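Local coordinates for protein geranylgeranyl pyrophosphate synthetase (Pyrococcus horikoshii, PDB 1WY0) that probably builds geranylgeranyl diphosphate, a C20 isoprenoid precursor, by adding isopentenyl diphosphate units to a shorter allylic diphosphate, as in other polyprenyl synthetases, at residues A[88-93]-A[151-156]; A[218-223]-A[298-303]; A[237-242]-A[285-290]; A[249-254]-A[261-266]. All blocks are in the same frame, centred on the assembly; numbering follows the deposited sequence.

Contact 1: A[88-93]-A[151-156]; sequences IMDMDE and EGQARD
Asp90, the final aspartate of the DDxxD motif on helix 69-90, faces Gln153 on helix 132-159, yet no direct hydrogen bond joins them. Asp90 OD1 stays 3.9 Å from Gln153 NE2, and a water fills the step between. It donates to Asp90 OD1 at a short 2.5 Å, accepts from Gln153 NE2 at 3.1 Å, and gives its second hydrogen to Asp156 OD2 at 2.9 Å.

In the all-helical isoprenoid synthase fold this aspartate-rich motif usually holds magnesium ions for the allylic diphosphate, so the water network probably belongs to the wall of the active site. An amide suits position 153 because it can accept at one end and donate at the other. Lys177 hydrogen-bonds to its OE1 and also makes a salt bridge with Asp156, which probably fixes the turn of the amide, with NE2 left to donate to the water. The bend at chi2 (58°) brings that group across to helix 69-90.

Met89 SD lies 3.8 Å from Gln153 NE2, its flexible thioether passing the amide at a slant. Both side chains also pack on Leu112 of the second subunit, and a bound mercury ion sits about 5 Å from the Gln153 side chain.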
loop_
_atom_site.group_PDB
_atom_site.type_symbol
_atom_site.label_atom_id
_atom_site.label_comp_id
_atom_site.label_asym_id
_atom_site.label_seq_id
_atom_site.Cartn_x
_atom_site.Cartn_y
_atom_site.Cartn_z
ATOM N N ILE A 88 -0.210 0.620 -13.609
ATOM C CA ILE A 88 -1.507 -0.038 -13.764
ATOM C C ILE A 88 -2.521 1.011 -14.182
ATOM O O ILE A 88 -3.339 0.795 -15.072
ATOM C CB ILE A 88 -2.024 -0.662 -12.434
ATOM C CG1 ILE A 88 -1.181 -1.870 -12.042
ATOM C CG2 ILE A 88 -3.484 -1.073 -12.593
ATOM C CD1 ILE A 88 -1.560 -2.483 -10.722
ATOM N N MET A 89 -2.444 2.158 -13.528
ATOM C CA MET A 89 -3.354 3.259 -13.787
ATOM C C MET A 89 -3.124 3.949 -15.122
ATOM O O MET A 89 -4.072 4.185 -15.873
ATOM C CB MET A 89 -3.257 4.268 -12.644
ATOM C CG MET A 89 -3.665 3.677 -11.301
ATOM S SD MET A 89 -3.651 4.897 -10.001
ATOM C CE MET A 89 -3.152 3.942 -8.584
ATOM N N ASP A 90 -1.864 4.264 -15.408
ATOM C CA ASP A 90 -1.480 4.937 -16.643
ATOM C C ASP A 90 -1.573 4.011 -17.853
ATOM O O ASP A 90 -1.433 4.457 -18.993
ATOM C CB ASP A 90 -0.043 5.472 -16.518
ATOM C CG ASP A 90 0.052 6.725 -15.644
ATOM O OD1 ASP A 90 -0.798 6.904 -14.743
ATOM O OD2 ASP A 90 0.989 7.531 -15.845
ATOM N N MET A 91 -1.811 2.728 -17.611
ATOM C CA MET A 91 -1.884 1.763 -18.699
ATOM C C MET A 91 -0.531 1.705 -19.426
ATOM O O MET A 91 -0.467 1.524 -20.641
ATOM C CB MET A 91 -2.996 2.154 -19.678
ATOM C CG MET A 91 -4.391 2.165 -19.050
ATOM S SD MET A 91 -5.742 2.558 -20.205
ATOM C CE MET A 91 -6.140 0.880 -20.842
ATOM N N ASP A 92 0.550 1.857 -18.665
ATOM C CA ASP A 92 1.902 1.836 -19.200
ATOM C C ASP A 92 2.258 0.443 -19.712
ATOM O O ASP A 92 2.170 -0.557 -19.009
ATOM C CB ASP A 92 2.865 2.235 -18.077
ATOM C CG ASP A 92 4.199 2.677 -18.668
ATOM O OD1 ASP A 92 4.183 3.253 -19.754
ATOM O OD2 ASP A 92 5.226 2.480 -18.022
ATOM N N GLU A 93 2.622 0.388 -21.002
ATOM C CA GLU A 93 2.946 -0.906 -21.582
ATOM C C GLU A 93 4.270 -1.466 -21.048
ATOM O O GLU A 93 4.341 -2.566 -20.519
ATOM C CB GLU A 93 2.993 -0.757 -23.103
ATOM C CG GLU A 93 2.226 -1.870 -23.821
ATOM C CD GLU A 93 0.751 -1.527 -23.881
ATOM O OE1 GLU A 93 0.037 -2.152 -24.652
ATOM O OE2 GLU A 93 0.320 -0.663 -23.122
ATOM N N GLU A 151 -1.949 11.613 -2.753
ATOM C CA GLU A 151 -2.752 12.798 -3.049
ATOM C C GLU A 151 -2.388 13.396 -4.396
ATOM O O GLU A 151 -3.262 13.794 -5.150
ATOM C CB GLU A 151 -2.586 13.839 -1.942
ATOM C CG GLU A 151 -3.413 13.532 -0.702
ATOM C CD GLU A 151 -2.992 14.355 0.485
ATOM O OE1 GLU A 151 -2.119 15.237 0.308
ATOM O OE2 GLU A 151 -3.531 14.127 1.597
ATOM N N GLY A 152 -1.095 13.437 -4.702
ATOM C CA GLY A 152 -0.655 13.975 -5.976
ATOM C C GLY A 152 -1.090 13.091 -7.125
ATOM O O GLY A 152 -1.449 13.580 -8.197
ATOM N N GLN A 153 -1.051 11.781 -6.919
ATOM C CA GLN A 153 -1.465 10.866 -7.962
ATOM C C GLN A 153 -2.992 10.941 -8.137
ATOM O O GLN A 153 -3.498 10.818 -9.247
ATOM C CB GLN A 153 -1.013 9.440 -7.621
ATOM C CG GLN A 153 -1.476 8.378 -8.609
ATOM C CD GLN A 153 -1.008 8.626 -10.036
ATOM O OE1 GLN A 153 -0.370 9.641 -10.321
ATOM N NE2 GLN A 153 -1.326 7.702 -10.939
ATOM N N ALA A 154 -3.720 11.157 -7.044
ATOM C CA ALA A 154 -5.179 11.270 -7.108
ATOM C C ALA A 154 -5.560 12.486 -7.960
ATOM O O ALA A 154 -6.403 12.401 -8.850
ATOM C CB ALA A 154 -5.759 11.422 -5.716
ATOM N N ARG A 155 -4.944 13.624 -7.678
ATOM C CA ARG A 155 -5.230 14.826 -8.451
ATOM C C ARG A 155 -4.872 14.586 -9.906
ATOM O O ARG A 155 -5.517 15.112 -10.807
ATOM C CB ARG A 155 -4.421 16.012 -7.931
ATOM C CG ARG A 155 -4.674 16.359 -6.491
ATOM C CD ARG A 155 -4.134 17.741 -6.208
ATOM N NE ARG A 155 -3.330 17.766 -5.002
ATOM C CZ ARG A 155 -3.771 18.126 -3.801
ATOM N NH1 ARG A 155 -5.029 18.503 -3.629
ATOM N NH2 ARG A 155 -2.939 18.108 -2.773
ATOM N N ASP A 156 -3.842 13.780 -10.137
ATOM C CA ASP A 156 -3.427 13.493 -11.502
ATOM C C ASP A 156 -4.499 12.672 -12.208
ATOM O O ASP A 156 -4.719 12.833 -13.410
ATOM C CB ASP A 156 -2.078 12.764 -11.524
ATOM C CG ASP A 156 -1.381 12.878 -12.873
ATOM O OD1 ASP A 156 -1.535 13.932 -13.542
ATOM O OD2 ASP A 156 -0.666 11.937 -13.270
HETATM O O HOH W 1 -1.184 9.150 -13.648
#

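Contact 2: A[218-223]-A[298-303]; sequences DDVLDL and GSIDYA
Val220 and Ile300 meet methyl to methyl, Val220 CG1 lying 4.2 Å from Ile300 CG2, where helix 197-224 passes helix 299-315. Val220 is one of the two variable positions of the second DDxxD motif, which in this family usually binds magnesium and diphosphate. Its other methyl, CG2, is 4.1 Å from Ala303 CB. With CG1 anti to the backbone N (chi1 164°) the two branches part, one for each partner, a task that suits a beta-branched residue. One turn further on, Leu223 CB approaches Ile300 CD1 at 4.3 Å. The contact is wholly apolar and rather loosely spaced, and the small Ala303 lets the valine methyl come up to its helix.

The short segments run roughly antiparallel, at 146°, with axes 9.9 Å apart. Around this first shell, Ile246 packs on both Val220 and Ala303, while Ile291 and Lys295 of helix 283-296 touch Ile300. The motif's aspartates have polar partners: Asp219 forms a salt bridge with Lys242, and Asp222 with Lys232.

At the start of helix 299-315, Gly298 has a positive phi (71°), easy for glycine, and ends the preceding helix in a Schellman motif. It is also the N-cap of the new helix, its O accepting from Tyr302 N at 2.7 Å.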
loop_
_atom_site.group_PDB
_atom_site.type_symbol
_atom_site.label_atom_id
_atom_site.label_comp_id
_atom_site.label_asym_id
_atom_site.label_seq_id
_atom_site.Cartn_x
_atom_site.Cartn_y
_atom_site.Cartn_z
ATOM N N ASP A 218 11.942 16.515 -17.931
ATOM C CA ASP A 218 11.663 15.307 -18.702
ATOM C C ASP A 218 10.566 15.601 -19.703
ATOM O O ASP A 218 10.648 15.185 -20.859
ATOM C CB ASP A 218 11.222 14.155 -17.794
ATOM C CG ASP A 218 12.390 13.406 -17.214
ATOM O OD1 ASP A 218 13.541 13.782 -17.533
ATOM O OD2 ASP A 218 12.166 12.444 -16.447
ATOM N N ASP A 219 9.536 16.312 -19.255
ATOM C CA ASP A 219 8.438 16.667 -20.138
ATOM C C ASP A 219 8.938 17.554 -21.269
ATOM O O ASP A 219 8.472 17.440 -22.400
ATOM C CB ASP A 219 7.326 17.367 -19.353
ATOM C CG ASP A 219 6.674 16.444 -18.326
ATOM O OD1 ASP A 219 6.904 15.221 -18.417
ATOM O OD2 ASP A 219 5.929 16.931 -17.444
ATOM N N VAL A 220 9.898 18.426 -20.962
ATOM C CA VAL A 220 10.481 19.326 -21.956
ATOM C C VAL A 220 11.244 18.530 -23.010
ATOM O O VAL A 220 11.086 18.748 -24.204
ATOM C CB VAL A 220 11.484 20.319 -21.314
ATOM C CG1 VAL A 220 12.345 20.957 -22.398
ATOM C CG2 VAL A 220 10.734 21.400 -20.532
ATOM N N LEU A 221 12.089 17.620 -22.541
ATOM C CA LEU A 221 12.884 16.758 -23.406
ATOM C C LEU A 221 12.006 15.904 -24.320
ATOM O O LEU A 221 12.333 15.616 -25.462
ATOM C CB LEU A 221 13.739 15.847 -22.524
ATOM C CG LEU A 221 14.994 16.545 -22.001
ATOM C CD1 LEU A 221 15.893 15.609 -21.192
ATOM C CD2 LEU A 221 15.864 17.115 -23.120
ATOM N N ASP A 222 10.869 15.457 -23.756
ATOM C CA ASP A 222 9.984 14.586 -24.517
ATOM C C ASP A 222 9.475 15.253 -25.796
ATOM O O ASP A 222 9.029 14.606 -26.736
ATOM C CB ASP A 222 8.808 14.197 -23.623
ATOM C CG ASP A 222 7.967 13.153 -24.338
ATOM O OD1 ASP A 222 8.344 11.983 -24.286
ATOM O OD2 ASP A 222 6.964 13.521 -24.948
ATOM N N LEU A 223 9.521 16.598 -25.806
ATOM C CA LEU A 223 9.013 17.313 -26.970
ATOM C C LEU A 223 10.133 17.775 -27.903
ATOM O O LEU A 223 10.021 17.734 -29.121
ATOM C CB LEU A 223 8.224 18.523 -26.475
ATOM C CG LEU A 223 6.937 18.124 -25.751
ATOM C CD1 LEU A 223 6.069 19.331 -25.387
ATOM C CD2 LEU A 223 6.057 17.198 -26.586
ATOM N N GLY A 298 5.518 30.277 -26.324
ATOM C CA GLY A 298 6.687 30.200 -25.446
ATOM C C GLY A 298 6.518 29.149 -24.337
ATOM O O GLY A 298 7.311 29.040 -23.411
ATOM N N SER A 299 5.469 28.345 -24.439
ATOM C CA SER A 299 5.185 27.338 -23.418
ATOM C C SER A 299 6.352 26.394 -23.108
ATOM O O SER A 299 6.644 26.144 -21.946
ATOM C CB SER A 299 3.949 26.529 -23.822
ATOM O OG SER A 299 2.794 27.361 -23.839
ATOM N N ILE A 300 7.017 25.860 -24.127
ATOM C CA ILE A 300 8.128 24.963 -23.849
ATOM C C ILE A 300 9.238 25.722 -23.117
ATOM O O ILE A 300 9.669 25.318 -22.041
ATOM C CB ILE A 300 8.698 24.326 -25.133
ATOM C CG1 ILE A 300 7.605 23.534 -25.863
ATOM C CG2 ILE A 300 9.832 23.391 -24.766
ATOM C CD1 ILE A 300 8.078 22.798 -27.113
ATOM N N ASP A 301 9.687 26.823 -23.703
ATOM C CA ASP A 301 10.736 27.653 -23.110
ATOM C C ASP A 301 10.347 28.039 -21.674
ATOM O O ASP A 301 11.171 28.014 -20.759
ATOM C CB ASP A 301 10.925 28.910 -23.972
ATOM C CG ASP A 301 12.372 29.345 -24.067
ATOM O OD1 ASP A 301 12.889 29.956 -23.098
ATOM O OD2 ASP A 301 12.997 29.072 -25.119
ATOM N N TYR A 302 9.083 28.396 -21.485
ATOM C CA TYR A 302 8.584 28.767 -20.168
ATOM C C TYR A 302 8.911 27.693 -19.134
ATOM O O TYR A 302 9.525 27.982 -18.109
ATOM C CB TYR A 302 7.069 28.964 -20.211
ATOM C CG TYR A 302 6.426 29.068 -18.842
ATOM C CD1 TYR A 302 6.416 30.275 -18.139
ATOM C CD2 TYR A 302 5.841 27.951 -18.243
ATOM C CE1 TYR A 302 5.839 30.361 -16.867
ATOM C CE2 TYR A 302 5.266 28.021 -16.983
ATOM C CZ TYR A 302 5.270 29.227 -16.297
ATOM O OH TYR A 302 4.735 29.284 -15.036
ATOM N N ALA A 303 8.489 26.459 -19.409
ATOM C CA ALA A 303 8.726 25.337 -18.502
ATOM C C ALA A 303 10.218 25.077 -18.297
ATOM O O ALA A 303 10.655 24.722 -17.193
ATOM C CB ALA A 303 8.038 24.081 -19.035
#

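Contact 3: A[237-242]-A[285-290]; sequences DIRKGK and SDVMEA
Val287 rests its CG2 methyl against the chain of Arg239, 3.8 Å from Arg239 CG and 4.0 Å from Arg239 CD. The same methyl lies 3.8 Å from Arg239 NE, meeting the guanidinium at a slant. Bends at chi2 and chi3 fold the arginine's aliphatic part across the valine, while the residue as a whole remains at the surface. A long chain with a charged end suits such a border, as it can cover a methyl group and still meet solvent.

Deeper in, Ile238 CG2 touches Ala290 CB at 3.7 Å, a compact join that the small alanine makes possible. Here the short helix 236-240, which follows the second aspartate-rich motif in this all-helical synthase fold, leans on helix 283-296. Leu223 and Phe266 pack further round Ile238, and Ile265 lies on Ala290.

The short helix ends in a Schellman motif, with Lys242 N bonding to Asp237 O at 2.9 Å and a weak bond from Gly241 N to Ile238 O. Gly241 takes the positive phi (62°) that glycine accepts readily. Across this single turn Lys240 NZ makes a 2.7 Å salt bridge with Asp237 OD1, arriving nearly in line with its C-O bond.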
loop_
_atom_site.group_PDB
_atom_site.type_symbol
_atom_site.label_atom_id
_atom_site.label_comp_id
_atom_site.label_asym_id
_atom_site.label_seq_id
_atom_site.Cartn_x
_atom_site.Cartn_y
_atom_site.Cartn_z
ATOM N N ASP A 237 4.066 12.579 -25.291
ATOM C CA ASP A 237 3.242 13.121 -24.219
ATOM C C ASP A 237 2.044 13.849 -24.836
ATOM O O ASP A 237 1.005 14.004 -24.194
ATOM C CB ASP A 237 4.032 14.097 -23.341
ATOM C CG ASP A 237 4.955 13.394 -22.355
ATOM O OD1 ASP A 237 4.802 12.172 -22.140
ATOM O OD2 ASP A 237 5.825 14.074 -21.776
ATOM N N ILE A 238 2.188 14.300 -26.078
ATOM C CA ILE A 238 1.092 14.991 -26.753
ATOM C C ILE A 238 0.059 13.956 -27.180
ATOM O O ILE A 238 -1.151 14.147 -27.034
ATOM C CB ILE A 238 1.563 15.724 -28.026
ATOM C CG1 ILE A 238 2.633 16.764 -27.684
ATOM C CG2 ILE A 238 0.367 16.388 -28.709
ATOM C CD1 ILE A 238 2.132 17.883 -26.798
ATOM N N ARG A 239 0.563 12.853 -27.717
ATOM C CA ARG A 239 -0.288 11.751 -28.133
ATOM C C ARG A 239 -0.975 11.141 -26.918
ATOM O O ARG A 239 -2.061 10.579 -26.984
ATOM C CB ARG A 239 0.584 10.694 -28.814
ATOM C CG ARG A 239 1.258 11.204 -30.088
ATOM C CD ARG A 239 1.118 10.210 -31.248
ATOM N NE ARG A 239 2.426 9.910 -31.839
ATOM C CZ ARG A 239 3.083 8.830 -31.374
ATOM N NH1 ARG A 239 2.546 8.085 -30.424
ATOM N NH2 ARG A 239 4.281 8.517 -31.876
ATOM N N LYS A 240 -0.263 11.238 -25.781
ATOM C CA LYS A 240 -0.797 10.697 -24.537
ATOM C C LYS A 240 -1.842 11.628 -23.920
ATOM O O LYS A 240 -2.641 11.245 -23.074
ATOM C CB LYS A 240 0.365 10.532 -23.559
ATOM C CG LYS A 240 0.795 9.073 -23.406
ATOM C CD LYS A 240 2.303 8.944 -23.171
ATOM C CE LYS A 240 2.695 9.248 -21.720
ATOM N NZ LYS A 240 4.105 9.629 -21.664
ATOM N N GLY A 241 -1.793 12.899 -24.348
ATOM C CA GLY A 241 -2.600 13.894 -23.663
ATOM C C GLY A 241 -2.155 14.016 -22.206
ATOM O O GLY A 241 -2.961 14.073 -21.286
ATOM N N LYS A 242 -0.855 14.052 -21.947
ATOM C CA LYS A 242 -0.363 14.154 -20.580
ATOM C C LYS A 242 -0.363 15.604 -20.109
ATOM O O LYS A 242 0.037 16.493 -20.850
ATOM C CB LYS A 242 1.056 13.595 -20.502
ATOM C CG LYS A 242 1.588 13.428 -19.106
ATOM C CD LYS A 242 3.112 13.310 -19.132
ATOM C CE LYS A 242 3.659 12.980 -17.768
ATOM N NZ LYS A 242 5.148 13.078 -17.774
ATOM N N SER A 285 2.302 14.856 -38.666
ATOM C CA SER A 285 1.829 16.215 -38.911
ATOM C C SER A 285 1.067 16.824 -37.736
ATOM O O SER A 285 1.259 17.990 -37.422
ATOM C CB SER A 285 0.938 16.245 -40.156
ATOM O OG SER A 285 0.492 17.564 -40.430
ATOM N N ASP A 286 0.205 16.039 -37.094
ATOM C CA ASP A 286 -0.574 16.542 -35.961
ATOM C C ASP A 286 0.310 16.784 -34.749
ATOM O O ASP A 286 0.124 17.763 -34.021
ATOM C CB ASP A 286 -1.686 15.568 -35.575
ATOM C CG ASP A 286 -2.703 15.377 -36.671
ATOM O OD1 ASP A 286 -3.037 16.359 -37.362
ATOM O OD2 ASP A 286 -3.183 14.236 -36.834
ATOM N N VAL A 287 1.258 15.876 -34.527
ATOM C CA VAL A 287 2.190 16.005 -33.418
ATOM C C VAL A 287 2.973 17.306 -33.575
ATOM O O VAL A 287 3.091 18.088 -32.631
ATOM C CB VAL A 287 3.188 14.824 -33.379
ATOM C CG1 VAL A 287 4.421 15.191 -32.541
ATOM C CG2 VAL A 287 2.511 13.603 -32.794
ATOM N N MET A 288 3.501 17.538 -34.772
ATOM C CA MET A 288 4.272 18.747 -35.029
ATOM C C MET A 288 3.407 19.996 -34.965
ATOM O O MET A 288 3.842 21.023 -34.466
ATOM C CB MET A 288 4.966 18.675 -36.393
ATOM C CG MET A 288 5.866 19.875 -36.669
ATOM S SD MET A 288 7.028 19.618 -38.012
ATOM C CE MET A 288 7.984 18.259 -37.339
ATOM N N GLU A 289 2.187 19.913 -35.482
ATOM C CA GLU A 289 1.287 21.059 -35.446
ATOM C C GLU A 289 0.979 21.427 -33.996
ATOM O O GLU A 289 0.740 22.591 -33.688
ATOM C CB GLU A 289 -0.020 20.753 -36.187
ATOM C CG GLU A 289 -1.127 21.763 -35.890
ATOM C CD GLU A 289 -2.380 21.576 -36.730
ATOM O OE1 GLU A 289 -2.598 20.473 -37.282
ATOM O OE2 GLU A 289 -3.165 22.546 -36.820
ATOM N N ALA A 290 0.993 20.428 -33.113
ATOM C CA ALA A 290 0.718 20.635 -31.689
ATOM C C ALA A 290 1.921 21.256 -30.986
ATOM O O ALA A 290 1.774 22.128 -30.137
ATOM C CB ALA A 290 0.352 19.312 -31.027
#

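Contact 4: A[249-254]-A[261-266]; sequences HFFENA and RFLKIF
The carbonyl oxygen of Phe250, whose ring meets Phe262 across the contact, accepts two backbone bonds, from Ala254 N at 2.8 Å and from Asn253 N at 3.1 Å. They close the last turn of helix 245-253, which a brief connection joins to helix 256-264 in a helical hairpin. Between the two lies an aromatic cluster of Phe250, Phe251 and Phe262. Asn253, at the helix end, turns its ND2 back to His249 O at 3.2 Å.

Phe250 CE1 sits over one face of the Phe262 ring, 3.5 Å from Phe262 CG. The planes are 46° apart with centroids separated by 4.5 Å, an oblique pairing. Phe251 comes in more steeply, its plane at 79° to that of Phe262 and its CE1 3.6 Å from Phe262 CD2. Phe262 reaches both because its CG is anti to the backbone N (chi1 -177°), which lays the ring against the pair. Large flat side chains suit this place, since a few of them fill the space between two short helices.

Leu293 and Leu294 of helix 283-296 pack on Phe262 as well. Were Phe262 replaced by an alanine, a gap would probably open between the helices, and the rings of Phe250 and Phe251 would lose the surface they share. Leu263 CD2 extends the cluster, touching Phe251 CZ at 3.7 Å.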
loop_
_atom_site.group_PDB
_atom_site.type_symbol
_atom_site.label_atom_id
_atom_site.label_comp_id
_atom_site.label_asym_id
_atom_site.label_seq_id
_atom_site.Cartn_x
_atom_site.Cartn_y
_atom_site.Cartn_z
ATOM N N HIS A 249 0.740 25.918 -19.302
ATOM C CA HIS A 249 1.085 27.271 -19.723
ATOM C C HIS A 249 0.374 27.597 -21.026
ATOM O O HIS A 249 -0.131 28.701 -21.208
ATOM C CB HIS A 249 2.590 27.412 -19.937
ATOM C CG HIS A 249 2.999 28.755 -20.461
ATOM N ND1 HIS A 249 3.017 29.058 -21.806
ATOM C CD2 HIS A 249 3.449 29.860 -19.823
ATOM C CE1 HIS A 249 3.461 30.291 -21.975
ATOM N NE2 HIS A 249 3.731 30.798 -20.785
ATOM N N PHE A 250 0.334 26.638 -21.940
ATOM C CA PHE A 250 -0.312 26.882 -23.232
ATOM C C PHE A 250 -1.811 27.172 -23.092
ATOM O O PHE A 250 -2.360 28.091 -23.689
ATOM C CB PHE A 250 -0.106 25.654 -24.118
ATOM C CG PHE A 250 -1.017 25.738 -25.307
ATOM C CD1 PHE A 250 -2.210 25.029 -25.310
ATOM C CD2 PHE A 250 -0.649 26.491 -26.409
ATOM C CE1 PHE A 250 -3.039 25.072 -26.422
ATOM C CE2 PHE A 250 -1.484 26.533 -27.523
ATOM C CZ PHE A 250 -2.681 25.827 -27.532
ATOM N N PHE A 251 -2.496 26.319 -22.302
ATOM C CA PHE A 251 -3.926 26.530 -22.082
ATOM C C PHE A 251 -4.206 27.874 -21.395
ATOM O O PHE A 251 -5.246 28.496 -21.576
ATOM C CB PHE A 251 -4.465 25.387 -21.216
ATOM C CG PHE A 251 -4.684 24.165 -22.062
ATOM C CD1 PHE A 251 -5.036 24.302 -23.399
ATOM C CD2 PHE A 251 -4.555 22.906 -21.499
ATOM C CE1 PHE A 251 -5.254 23.172 -24.176
ATOM C CE2 PHE A 251 -4.773 21.778 -22.284
ATOM C CZ PHE A 251 -5.123 21.906 -23.621
ATOM N N GLU A 252 -3.244 28.303 -20.555
ATOM C CA GLU A 252 -3.429 29.581 -19.871
ATOM C C GLU A 252 -3.245 30.787 -20.807
ATOM O O GLU A 252 -3.788 31.863 -20.594
ATOM C CB GLU A 252 -2.452 29.673 -18.697
ATOM C CG GLU A 252 -3.047 30.477 -17.534
ATOM C CD GLU A 252 -2.424 30.043 -16.228
ATOM O OE1 GLU A 252 -2.704 28.938 -15.785
ATOM O OE2 GLU A 252 -1.701 30.846 -15.630
ATOM N N ASN A 253 -2.441 30.593 -21.866
ATOM C CA ASN A 253 -2.059 31.760 -22.653
ATOM C C ASN A 253 -2.642 31.786 -24.074
ATOM O O ASN A 253 -2.658 32.817 -24.742
ATOM C CB ASN A 253 -0.532 31.810 -22.699
ATOM C CG ASN A 253 -0.011 32.520 -21.474
ATOM O OD1 ASN A 253 -0.046 33.742 -21.366
ATOM N ND2 ASN A 253 0.587 31.719 -20.571
ATOM N N ALA A 254 -3.099 30.616 -24.558
ATOM C CA ALA A 254 -3.473 30.541 -25.974
ATOM C C ALA A 254 -4.871 31.107 -26.276
ATOM O O ALA A 254 -5.759 31.121 -25.432
ATOM C CB ALA A 254 -3.382 29.089 -26.430
ATOM N N ARG A 261 -7.998 23.889 -31.611
ATOM C CA ARG A 261 -7.298 23.031 -32.563
ATOM C C ARG A 261 -6.333 22.082 -31.840
ATOM O O ARG A 261 -6.197 20.903 -32.151
ATOM C CB ARG A 261 -6.536 23.945 -33.523
ATOM C CG ARG A 261 -5.760 23.175 -34.589
ATOM C CD ARG A 261 -6.599 22.070 -35.235
ATOM N NE ARG A 261 -5.866 21.453 -36.343
ATOM C CZ ARG A 261 -6.322 20.281 -36.810
ATOM N NH1 ARG A 261 -7.403 19.734 -36.284
ATOM N NH2 ARG A 261 -5.661 19.661 -37.789
ATOM N N PHE A 262 -5.628 22.655 -30.850
ATOM C CA PHE A 262 -4.719 21.849 -30.047
ATOM C C PHE A 262 -5.447 20.669 -29.393
ATOM O O PHE A 262 -4.923 19.572 -29.245
ATOM C CB PHE A 262 -4.141 22.764 -28.969
ATOM C CG PHE A 262 -3.142 22.006 -28.148
ATOM C CD1 PHE A 262 -1.873 21.768 -28.662
ATOM C CD2 PHE A 262 -3.461 21.619 -26.858
ATOM C CE1 PHE A 262 -0.916 21.148 -27.873
ATOM C CE2 PHE A 262 -2.496 20.999 -26.072
ATOM C CZ PHE A 262 -1.223 20.762 -26.574
ATOM N N LEU A 263 -6.692 20.943 -28.957
ATOM C CA LEU A 263 -7.450 19.909 -28.259
ATOM C C LEU A 263 -7.899 18.780 -29.191
ATOM O O LEU A 263 -8.066 17.634 -28.793
ATOM C CB LEU A 263 -8.660 20.563 -27.590
ATOM C CG LEU A 263 -8.364 20.996 -26.153
ATOM C CD1 LEU A 263 -9.616 21.476 -25.418
ATOM C CD2 LEU A 263 -7.774 19.871 -25.301
ATOM N N LYS A 264 -8.142 19.134 -30.463
ATOM C CA LYS A 264 -8.464 18.087 -31.418
ATOM C C LYS A 264 -7.312 17.083 -31.526
ATOM O O LYS A 264 -7.492 15.872 -31.498
ATOM C CB LYS A 264 -8.730 18.732 -32.776
ATOM C CG LYS A 264 -10.184 19.185 -32.931
ATOM C CD LYS A 264 -10.581 19.364 -34.394
ATOM C CE LYS A 264 -10.626 20.839 -34.805
ATOM N NZ LYS A 264 -10.390 20.953 -36.240
ATOM N N ILE A 265 -6.091 17.638 -31.672
ATOM C CA ILE A 265 -4.931 16.782 -31.899
ATOM C C ILE A 265 -4.135 16.509 -30.618
ATOM O O ILE A 265 -2.930 16.286 -30.640
ATOM C CB ILE A 265 -4.026 17.467 -32.924
ATOM C CG1 ILE A 265 -3.625 18.856 -32.422
ATOM C CG2 ILE A 265 -4.779 17.644 -34.254
ATOM C CD1 ILE A 265 -2.779 19.619 -33.440
ATOM N N PHE A 266 -4.840 16.560 -29.468
ATOM C CA PHE A 266 -4.224 16.325 -28.168
ATOM C C PHE A 266 -4.788 15.071 -27.498
ATOM O O PHE A 266 -5.984 14.940 -27.274
ATOM C CB PHE A 266 -4.485 17.549 -27.289
ATOM C CG PHE A 266 -3.756 17.403 -25.986
ATOM C CD1 PHE A 266 -2.377 17.232 -25.987
ATOM C CD2 PHE A 266 -4.458 17.437 -24.792
ATOM C CE1 PHE A 266 -1.699 17.098 -24.783
ATOM C CE2 PHE A 266 -3.770 17.303 -23.589
ATOM C CZ PHE A 266 -2.392 17.135 -23.579
#

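In the fold
Contact 1 comes first along the chain and closes before the others open; its centre is 20 to 22 Å from theirs, beside the second subunit. The other three are nested: contact 4 lies inside the loop closed by contact 3, and contact 3 inside that of contact 2. Their centres are 10 to 14 Å apart and they touch one another. Ser299 probably hydrogen-bonds to His249 between contacts 2 and 4, and Glu289 pairs with Arg261 between contacts 3 and 4. Consecutive helices 283-296 and 299-315 pack with the short helices after the second aspartate-rich motif. Contact 1 holds the end of the first motif and contact 2 the whole second, probably lining one active site.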